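Local coordinates for surface protein SPB1 (Streptococcus agalactiae, PDB 4UZG), which forms the backbone subunit of the group B streptococcus type 2b pilus, probably joined to its neighbours by sortases into a covalent fibre, at residues E54-V59 with T126-L131; Q170-K175 with I225-G230. All blocks are in the same frame, centred on the assembly; numbering follows the deposited sequence.

Contact 1. Residues E54-V59 with T126-L131; sequences EGSYEV and TYTGVL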
ATOM      1  N   GLU A  54       0.656   6.345  14.060  1.00  5.92           N
ATOM      2  CA  GLU A  54       1.545   6.812  15.096  1.00  6.33           C
ATOM      3  C   GLU A  54       1.561   5.799  16.225  1.00  6.80           C
ATOM      4  O   GLU A  54       0.579   5.082  16.486  1.00  7.95           O
ATOM      5  CB  GLU A  54       1.155   8.211  15.600  1.00  7.11           C
ATOM      6  CG  GLU A  54       1.483   9.349  14.651  1.00  7.37           C
ATOM      7  CD  GLU A  54       0.566   9.495  13.461  1.00  7.35           C
ATOM      8  OE1 GLU A  54      -0.532   8.879  13.439  1.00  7.01           O
ATOM      9  OE2 GLU A  54       0.960  10.272  12.569  1.00  8.00           O
ATOM     10  N   GLY A  55       2.725   5.694  16.851  1.00  7.82           N
ATOM     11  CA  GLY A  55       2.894   4.787  17.961  1.00  9.07           C
ATOM     12  C   GLY A  55       2.991   3.313  17.600  1.00  8.41           C
ATOM     13  O   GLY A  55       2.956   2.465  18.492  1.00 10.71           O
ATOM     14  N   SER A  56       3.146   2.972  16.318  1.00  7.00           N
ATOM     15  CA  SER A  56       3.119   1.567  15.895  1.00  7.12           C
ATOM     16  C   SER A  56       4.513   0.925  15.824  1.00  7.22           C
ATOM     17  O   SER A  56       4.635  -0.201  15.365  1.00  8.02           O
ATOM     18  CB  SER A  56       2.412   1.441  14.554  1.00  6.83           C
ATOM     19  OG  SER A  56       3.130   2.104  13.523  1.00  6.66           O
ATOM     20  N   TYR A  57       5.542   1.627  16.273  1.00  7.42           N
ATOM     21  CA  TYR A  57       6.928   1.178  16.048  1.00  7.45           C
ATOM     22  C   TYR A  57       7.335   0.001  16.903  1.00  7.86           C
ATOM     23  O   TYR A  57       6.959  -0.112  18.076  1.00  9.32           O
ATOM     24  CB  TYR A  57       7.948   2.317  16.347  1.00  8.29           C
ATOM     25  CG  TYR A  57       7.474   3.614  15.797  1.00  7.59           C
ATOM     26  CD1 TYR A  57       7.602   3.902  14.449  1.00  7.91           C
ATOM     27  CD2 TYR A  57       6.786   4.498  16.601  1.00  8.49           C
ATOM     28  CE1 TYR A  57       7.051   5.040  13.894  1.00  8.07           C
ATOM     29  CE2 TYR A  57       6.238   5.662  16.059  1.00  8.01           C
ATOM     30  CZ  TYR A  57       6.347   5.907  14.702  1.00  7.77           C
ATOM     31  OH  TYR A  57       5.799   7.020  14.134  1.00  8.79           O
ATOM     32  N   GLU A  58       8.158  -0.847  16.306  1.00  7.37           N
ATOM     33  CA  GLU A  58       8.982  -1.788  17.047  1.00  7.85           C
ATOM     34  C   GLU A  58      10.413  -1.500  16.593  1.00  7.25           C
ATOM     35  O   GLU A  58      10.709  -1.566  15.394  1.00  8.10           O
ATOM     36  CB  GLU A  58       8.587  -3.232  16.776  1.00  9.88           C
ATOM     37  CG  GLU A  58       9.391  -4.226  17.576  1.00 17.40           C
ATOM     38  CD  GLU A  58       8.602  -4.857  18.697  1.00 26.64           C
ATOM     39  OE1 GLU A  58       7.669  -4.200  19.207  1.00 30.29           O
ATOM     40  OE2 GLU A  58       8.901  -6.010  19.067  1.00 28.93           O
ATOM     41  N   VAL A  59      11.276  -1.188  17.553  1.00  7.32           N
ATOM     42  CA  VAL A  59      12.637  -0.767  17.266  1.00  6.80           C
ATOM     43  C   VAL A  59      13.581  -1.775  17.921  1.00  7.15           C
ATOM     44  O   VAL A  59      13.520  -1.971  19.134  1.00  7.68           O
ATOM     45  CB  VAL A  59      12.925   0.651  17.797  1.00  8.17           C
ATOM     46  CG1 VAL A  59      14.303   1.094  17.366  1.00  9.39           C
ATOM     47  CG2 VAL A  59      11.846   1.635  17.324  1.00  9.01           C
ATOM     48  N   THR A 126      10.154  -1.399  12.517  1.00  6.97           N
ATOM     49  CA  THR A 126       8.927  -1.761  11.845  1.00  7.39           C
ATOM     50  C   THR A 126       7.829  -0.824  12.322  1.00  6.83           C
ATOM     51  O   THR A 126       7.828  -0.367  13.468  1.00  8.12           O
ATOM     52  CB  THR A 126       8.521  -3.201  12.105  1.00  8.94           C
ATOM     53  OG1 THR A 126       8.218  -3.391  13.484  1.00 11.69           O
ATOM     54  CG2 THR A 126       9.588  -4.162  11.675  1.00 10.68           C
ATOM     55  N   TYR A 127       6.883  -0.517  11.433  1.00  6.16           N
ATOM     56  CA  TYR A 127       5.755   0.328  11.782  1.00  6.04           C
ATOM     57  C   TYR A 127       4.668   0.087  10.742  1.00  5.39           C
ATOM     58  O   TYR A 127       4.906  -0.597   9.744  1.00  6.50           O
ATOM     59  CB  TYR A 127       6.164   1.818  11.843  1.00  6.16           C
ATOM     60  CG  TYR A 127       6.490   2.440  10.495  1.00  6.26           C
ATOM     61  CD1 TYR A 127       7.748   2.348   9.932  1.00  6.75           C
ATOM     62  CD2 TYR A 127       5.507   3.098   9.777  1.00  6.20           C
ATOM     63  CE1 TYR A 127       8.020   2.903   8.688  1.00  6.67           C
ATOM     64  CE2 TYR A 127       5.772   3.659   8.527  1.00  6.64           C
ATOM     65  CZ  TYR A 127       7.030   3.549   8.003  1.00  6.60           C
ATOM     66  OH  TYR A 127       7.338   4.092   6.759  1.00  7.24           O
ATOM     67  N   THR A 128       3.486   0.640  10.973  1.00  5.22           N
ATOM     68  CA  THR A 128       2.400   0.461  10.036  1.00  5.94           C
ATOM     69  C   THR A 128       1.783   1.790   9.609  1.00  5.45           C
ATOM     70  O   THR A 128       1.944   2.833  10.261  1.00  5.47           O
ATOM     71  CB  THR A 128       1.298  -0.457  10.601  1.00  6.35           C
ATOM     72  OG1 THR A 128       0.764   0.172  11.763  1.00  6.99           O
ATOM     73  CG2 THR A 128       1.830  -1.830  10.941  1.00  7.61           C
ATOM     74  N   GLY A 129       1.073   1.719   8.489  1.00  5.85           N
ATOM     75  CA  GLY A 129       0.218   2.788   8.020  1.00  5.85           C
ATOM     76  C   GLY A 129      -1.021   2.174   7.388  1.00  5.70           C
ATOM     77  O   GLY A 129      -1.129   0.950   7.270  1.00  6.63           O
ATOM     78  N   VAL A 130      -1.948   3.020   6.981  1.00  5.85           N
ATOM     79  CA  VAL A 130      -3.197   2.590   6.349  1.00  5.72           C
ATOM     80  C   VAL A 130      -3.325   3.250   4.981  1.00  5.43           C
ATOM     81  O   VAL A 130      -3.219   4.470   4.857  1.00  5.76           O
ATOM     82  CB  VAL A 130      -4.418   2.905   7.237  1.00  6.04           C
ATOM     83  CG1 VAL A 130      -5.718   2.532   6.519  1.00  6.77           C
ATOM     84  CG2 VAL A 130      -4.320   2.180   8.577  1.00  7.31           C
ATOM     85  N   LEU A 131      -3.514   2.437   3.939  1.00  5.33           N
ATOM     86  CA  LEU A 131      -3.667   2.954   2.592  1.00  4.86           C
ATOM     87  C   LEU A 131      -4.993   3.698   2.470  1.00  5.55           C
ATOM     88  O   LEU A 131      -6.029   3.177   2.913  1.00  5.73           O
ATOM     89  CB  LEU A 131      -3.593   1.800   1.584  1.00  5.62           C
ATOM     90  CG  LEU A 131      -3.556   2.178   0.101  1.00  5.77           C
ATOM     91  CD1 LEU A 131      -2.300   2.964  -0.224  1.00  7.56           C
ATOM     92  CD2 LEU A 131      -3.644   0.945  -0.762  1.00  6.65           C
TER
HETATM   93  O   HOH W   1       5.696  -2.558  14.230  1.00 14.56           O

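Contact 2. Residues Q170-K175 with I225-G230; sequences QITIKK and IITITG. With EDO (1,2-ethanediol), chain C.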
ATOM      1  N   GLN A 170      -6.493  -1.213 -10.404  1.00  6.01           N
ATOM      2  CA  GLN A 170      -7.723  -0.605 -10.883  1.00  6.49           C
ATOM      3  C   GLN A 170      -8.365  -1.470 -11.960  1.00  6.09           C
ATOM      4  O   GLN A 170      -7.653  -1.985 -12.837  1.00  7.19           O
ATOM      5  CB  GLN A 170      -7.415   0.762 -11.462  1.00  7.12           C
ATOM      6  CG  GLN A 170      -8.597   1.500 -12.082  1.00  7.27           C
ATOM      7  CD  GLN A 170      -8.152   2.818 -12.598  1.00  8.14           C
ATOM      8  OE1 GLN A 170      -7.696   2.927 -13.753  1.00 11.17           O
ATOM      9  NE2 GLN A 170      -8.226   3.820 -11.763  1.00  7.00           N
ATOM     10  N   ILE A 171      -9.686  -1.609 -11.876  1.00  5.92           N
ATOM     11  CA  ILE A 171     -10.466  -2.304 -12.889  1.00  6.65           C
ATOM     12  C   ILE A 171     -11.374  -1.274 -13.563  1.00  6.55           C
ATOM     13  O   ILE A 171     -12.196  -0.630 -12.903  1.00  7.56           O
ATOM     14  CB  ILE A 171     -11.323  -3.421 -12.274  1.00  6.97           C
ATOM     15  CG1 ILE A 171     -10.449  -4.452 -11.541  1.00  7.40           C
ATOM     16  CG2 ILE A 171     -12.178  -4.093 -13.349  1.00  7.79           C
ATOM     17  CD1 ILE A 171     -11.236  -5.506 -10.763  1.00  8.57           C
ATOM     18  N   THR A 172     -11.230  -1.130 -14.874  1.00  6.78           N
ATOM     19  CA  THR A 172     -12.094  -0.286 -15.688  1.00  7.43           C
ATOM     20  C   THR A 172     -12.975  -1.212 -16.525  1.00  7.37           C
ATOM     21  O   THR A 172     -12.479  -1.921 -17.405  1.00  8.92           O
ATOM     22  CB  THR A 172     -11.280   0.643 -16.583  1.00  8.81           C
ATOM     23  OG1 THR A 172     -10.439   1.463 -15.761  1.00  9.19           O
ATOM     24  CG2 THR A 172     -12.181   1.538 -17.430  1.00 10.80           C
ATOM     25  N   ILE A 173     -14.267  -1.247 -16.206  1.00  7.24           N
ATOM     26  CA  ILE A 173     -15.231  -2.107 -16.873  1.00  8.02           C
ATOM     27  C   ILE A 173     -15.874  -1.347 -18.013  1.00  8.06           C
ATOM     28  O   ILE A 173     -16.365  -0.243 -17.807  1.00  8.65           O
ATOM     29  CB  ILE A 173     -16.338  -2.542 -15.891  1.00  8.81           C
ATOM     30  CG1 ILE A 173     -15.779  -3.212 -14.639  1.00 10.37           C
ATOM     31  CG2 ILE A 173     -17.333  -3.471 -16.588  1.00 10.91           C
ATOM     32  CD1 ILE A 173     -16.788  -3.266 -13.461  1.00 14.94           C
ATOM     33  N   LYS A 174     -15.886  -1.937 -19.204  1.00  8.52           N
ATOM     34  CA  LYS A 174     -16.625  -1.382 -20.329  1.00 10.10           C
ATOM     35  C   LYS A 174     -17.740  -2.326 -20.701  1.00  9.70           C
ATOM     36  O   LYS A 174     -17.518  -3.489 -20.991  1.00 10.57           O
ATOM     37  CB  LYS A 174     -15.760  -1.147 -21.557  1.00 12.79           C
ATOM     38  CG  LYS A 174     -16.571  -0.489 -22.701  1.00 16.50           C
ATOM     39  CD  LYS A 174     -15.718  -0.017 -23.874  1.00 20.72           C
ATOM     40  CE  LYS A 174     -15.059  -1.177 -24.598  1.00 24.25           C
ATOM     41  NZ  LYS A 174     -14.066  -0.737 -25.630  1.00 26.21           N
ATOM     42  N   LYS A 175     -18.948  -1.800 -20.710  1.00  8.94           N
ATOM     43  CA  LYS A 175     -20.135  -2.574 -21.029  1.00  9.07           C
ATOM     44  C   LYS A 175     -20.553  -2.279 -22.463  1.00  7.84           C
ATOM     45  O   LYS A 175     -20.722  -1.103 -22.815  1.00  8.38           O
ATOM     46  CB  LYS A 175     -21.257  -2.151 -20.085  1.00  8.74           C
ATOM     47  CG  LYS A 175     -22.496  -2.956 -20.197  1.00 11.42           C
ATOM     48  CD  LYS A 175     -22.096  -4.366 -19.800  1.00 11.26           C
ATOM     49  CE  LYS A 175     -23.193  -5.336 -19.838  1.00 11.85           C
ATOM     50  NZ  LYS A 175     -23.737  -5.534 -21.200  1.00 11.71           N
ATOM     51  N   ILE A 225     -18.790   2.945 -18.987  1.00  7.24           N
ATOM     52  CA  ILE A 225     -17.674   2.607 -18.114  1.00  6.94           C
ATOM     53  C   ILE A 225     -18.059   2.639 -16.638  1.00  6.62           C
ATOM     54  O   ILE A 225     -18.814   3.515 -16.182  1.00  6.83           O
ATOM     55  CB  ILE A 225     -16.497   3.579 -18.349  1.00  8.81           C
ATOM     56  CG1 ILE A 225     -16.004   3.518 -19.795  1.00 12.68           C
ATOM     57  CG2 ILE A 225     -15.365   3.339 -17.350  1.00  9.42           C
ATOM     58  CD1 ILE A 225     -15.468   2.216 -20.180  1.00 16.29           C
ATOM     59  N   ILE A 226     -17.464   1.707 -15.886  1.00  6.92           N
ATOM     60  CA  ILE A 226     -17.326   1.768 -14.431  1.00  6.83           C
ATOM     61  C   ILE A 226     -15.835   1.703 -14.127  1.00  6.51           C
ATOM     62  O   ILE A 226     -15.140   0.831 -14.661  1.00  7.66           O
ATOM     63  CB  ILE A 226     -17.991   0.549 -13.754  1.00  7.11           C
ATOM     64  CG1 ILE A 226     -19.514   0.609 -13.892  1.00  6.80           C
ATOM     65  CG2 ILE A 226     -17.607   0.452 -12.262  1.00  8.03           C
ATOM     66  CD1 ILE A 226     -20.187  -0.731 -13.688  1.00  7.82           C
ATOM     67  N   THR A 227     -15.357   2.566 -13.225  1.00  6.15           N
ATOM     68  CA  THR A 227     -13.983   2.470 -12.740  1.00  6.22           C
ATOM     69  C   THR A 227     -13.992   2.148 -11.261  1.00  6.71           C
ATOM     70  O   THR A 227     -14.609   2.861 -10.466  1.00  8.00           O
ATOM     71  CB  THR A 227     -13.209   3.777 -13.010  1.00  8.17           C
ATOM     72  OG1 THR A 227     -13.285   4.097 -14.398  1.00  9.08           O
ATOM     73  CG2 THR A 227     -11.757   3.633 -12.628  1.00  9.57           C
ATOM     74  N   ILE A 228     -13.276   1.093 -10.876  1.00  5.81           N
ATOM     75  CA  ILE A 228     -13.083   0.727  -9.472  1.00  5.89           C
ATOM     76  C   ILE A 228     -11.595   0.809  -9.200  1.00  5.72           C
ATOM     77  O   ILE A 228     -10.811   0.053  -9.770  1.00  6.49           O
ATOM     78  CB  ILE A 228     -13.640  -0.677  -9.139  1.00  6.55           C
ATOM     79  CG1 ILE A 228     -15.113  -0.805  -9.569  1.00  7.83           C
ATOM     80  CG2 ILE A 228     -13.457  -0.938  -7.656  1.00  7.56           C
ATOM     81  CD1 ILE A 228     -15.700  -2.192  -9.385  1.00  8.37           C
ATOM     82  N   THR A 229     -11.199   1.756  -8.351  1.00  5.98           N
ATOM     83  CA  THR A 229      -9.787   2.042  -8.102  1.00  5.46           C
ATOM     84  C   THR A 229      -9.440   1.713  -6.671  1.00  5.44           C
ATOM     85  O   THR A 229     -10.097   2.182  -5.747  1.00  6.65           O
ATOM     86  CB  THR A 229      -9.505   3.530  -8.364  1.00  6.84           C
ATOM     87  OG1 THR A 229      -9.957   3.863  -9.675  1.00  7.89           O
ATOM     88  CG2 THR A 229      -8.024   3.853  -8.199  1.00  7.66           C
ATOM     89  N   GLY A 230      -8.372   0.945  -6.483  1.00  5.65           N
ATOM     90  CA  GLY A 230      -7.853   0.705  -5.151  1.00  5.86           C
ATOM     91  C   GLY A 230      -7.941  -0.725  -4.640  1.00  5.76           C
ATOM     92  O   GLY A 230      -8.206  -0.930  -3.455  1.00  6.32           O
TER
HETATM   93  C1  EDO C1472     -13.644   4.503  -7.923  1.00 15.33           C
HETATM   94  O1  EDO C1472     -13.165   3.444  -7.103  1.00 12.02           O
HETATM   95  C2  EDO C1472     -13.582   5.822  -7.171  1.00 17.37           C
HETATM   96  O2  EDO C1472     -12.210   6.155  -6.938  1.00 16.96           O
HETATM   97  O   HOH W   2     -10.948   4.208 -15.827  1.00 13.65           O

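Contact 1. Residues E54-V59 with T126-L131
Glu58 and Thr126 make the regular part of this contact, an antiparallel hydrogen-bonded pair in which Glu58 N donates to Thr126 O (2.9 Å) and Thr126 N returns a bond to Glu58 O (2.9 Å). The same Thr126 carbonyl also receives a CA-H...O contact from Tyr57 CA, at 3.1 Å. One step further, a side chain takes over from the backbone. The Thr128 amide points almost straight at Ser56 OG (3.0 Å, 174° at the hydrogen), and this hydroxyl in turn bonds to Asn53 O. With chi1 at 65°, OG sits between the backbone N and the carbonyl carbon of Ser56, where the amide can meet it. Nearer Thr126, water 1 donates to Ser56 O and lies 2.8 Å from Thr126 OG1, bridging the two segments. The apolar contact lies among buried aromatics: CD1 of the Tyr57 ring rests 3.6 Å from Tyr127 CB, Phe91 meets both tyrosine rings, and Tyr57 OH bonds to Glu86. The arrangement is that of an antiparallel pair whose regular register holds at Glu58 and Thr126, here within the large mixed sheet, with a serine hydroxyl standing in as acceptor for a strand amide.

Contact 2. Residues Q170-K175 with I225-G230
Gln170 NE2 donates to Thr229 OG1 at 2.7 Å, a moderately bent bond whose acceptor lies 20° out of the amide plane. The glutamine reaches it with CG trans to the backbone N (chi1 177°) and the chain extended beyond, so that it runs alongside Thr229 while NE2 also approaches Thr227 CG2, their side chains crossing aslant. Next on this face, Thr172 and Thr227 stand side by side, and water 2 joins their hydroxyls, 2.8 Å from Thr172 OG1 and 2.7 Å from Thr227 OG1. Ile225 closes the row by laying its CD1 3.6 Å from Lys174 CB. Between the backbones, Ile171 with Ile228 and Ile173 with Ile226 form hydrogen-bonded pairs, each with two N-H...O bonds. Their side chains fill the other, buried face: Ile173 CD1 meets Ile226 CG2 at 4.0 Å, with Leu238 and Tyr218 packing against this layer. On the outer edge of the 225-230 strand, Thr229 N donates to O1 of an ethanediol, probably from the crystallisation liquor. Lys175, at the end of 170-175, is linked covalently through NZ to Asn279 CG, with Glu240 against its side chain: the intramolecular isopeptide bond and prealbumin-like (CnaB-type) fold known from Gram-positive pilins.

In the fold
Contacts 1 and 2 show how antiparallel pairing is adapted to its place in a two-part pilin. Their centres lie about 32 Å apart, on opposite sides of the chain's centre, and they share no strand. Both have one buried and one more open face, but contact 1 joins interior strands of the large mixed sheet, whereas contact 2 joins the outermost strand 225-231 to its neighbour 169-177. The more regular pairing is in contact 2, which buries 502 Å² against 272 Å² for contact 1. Buried tyrosines give way to isoleucines, while a bridging water between polar groups is common to both. Lys175 of contact 2 also carries the covalent link to Asn279.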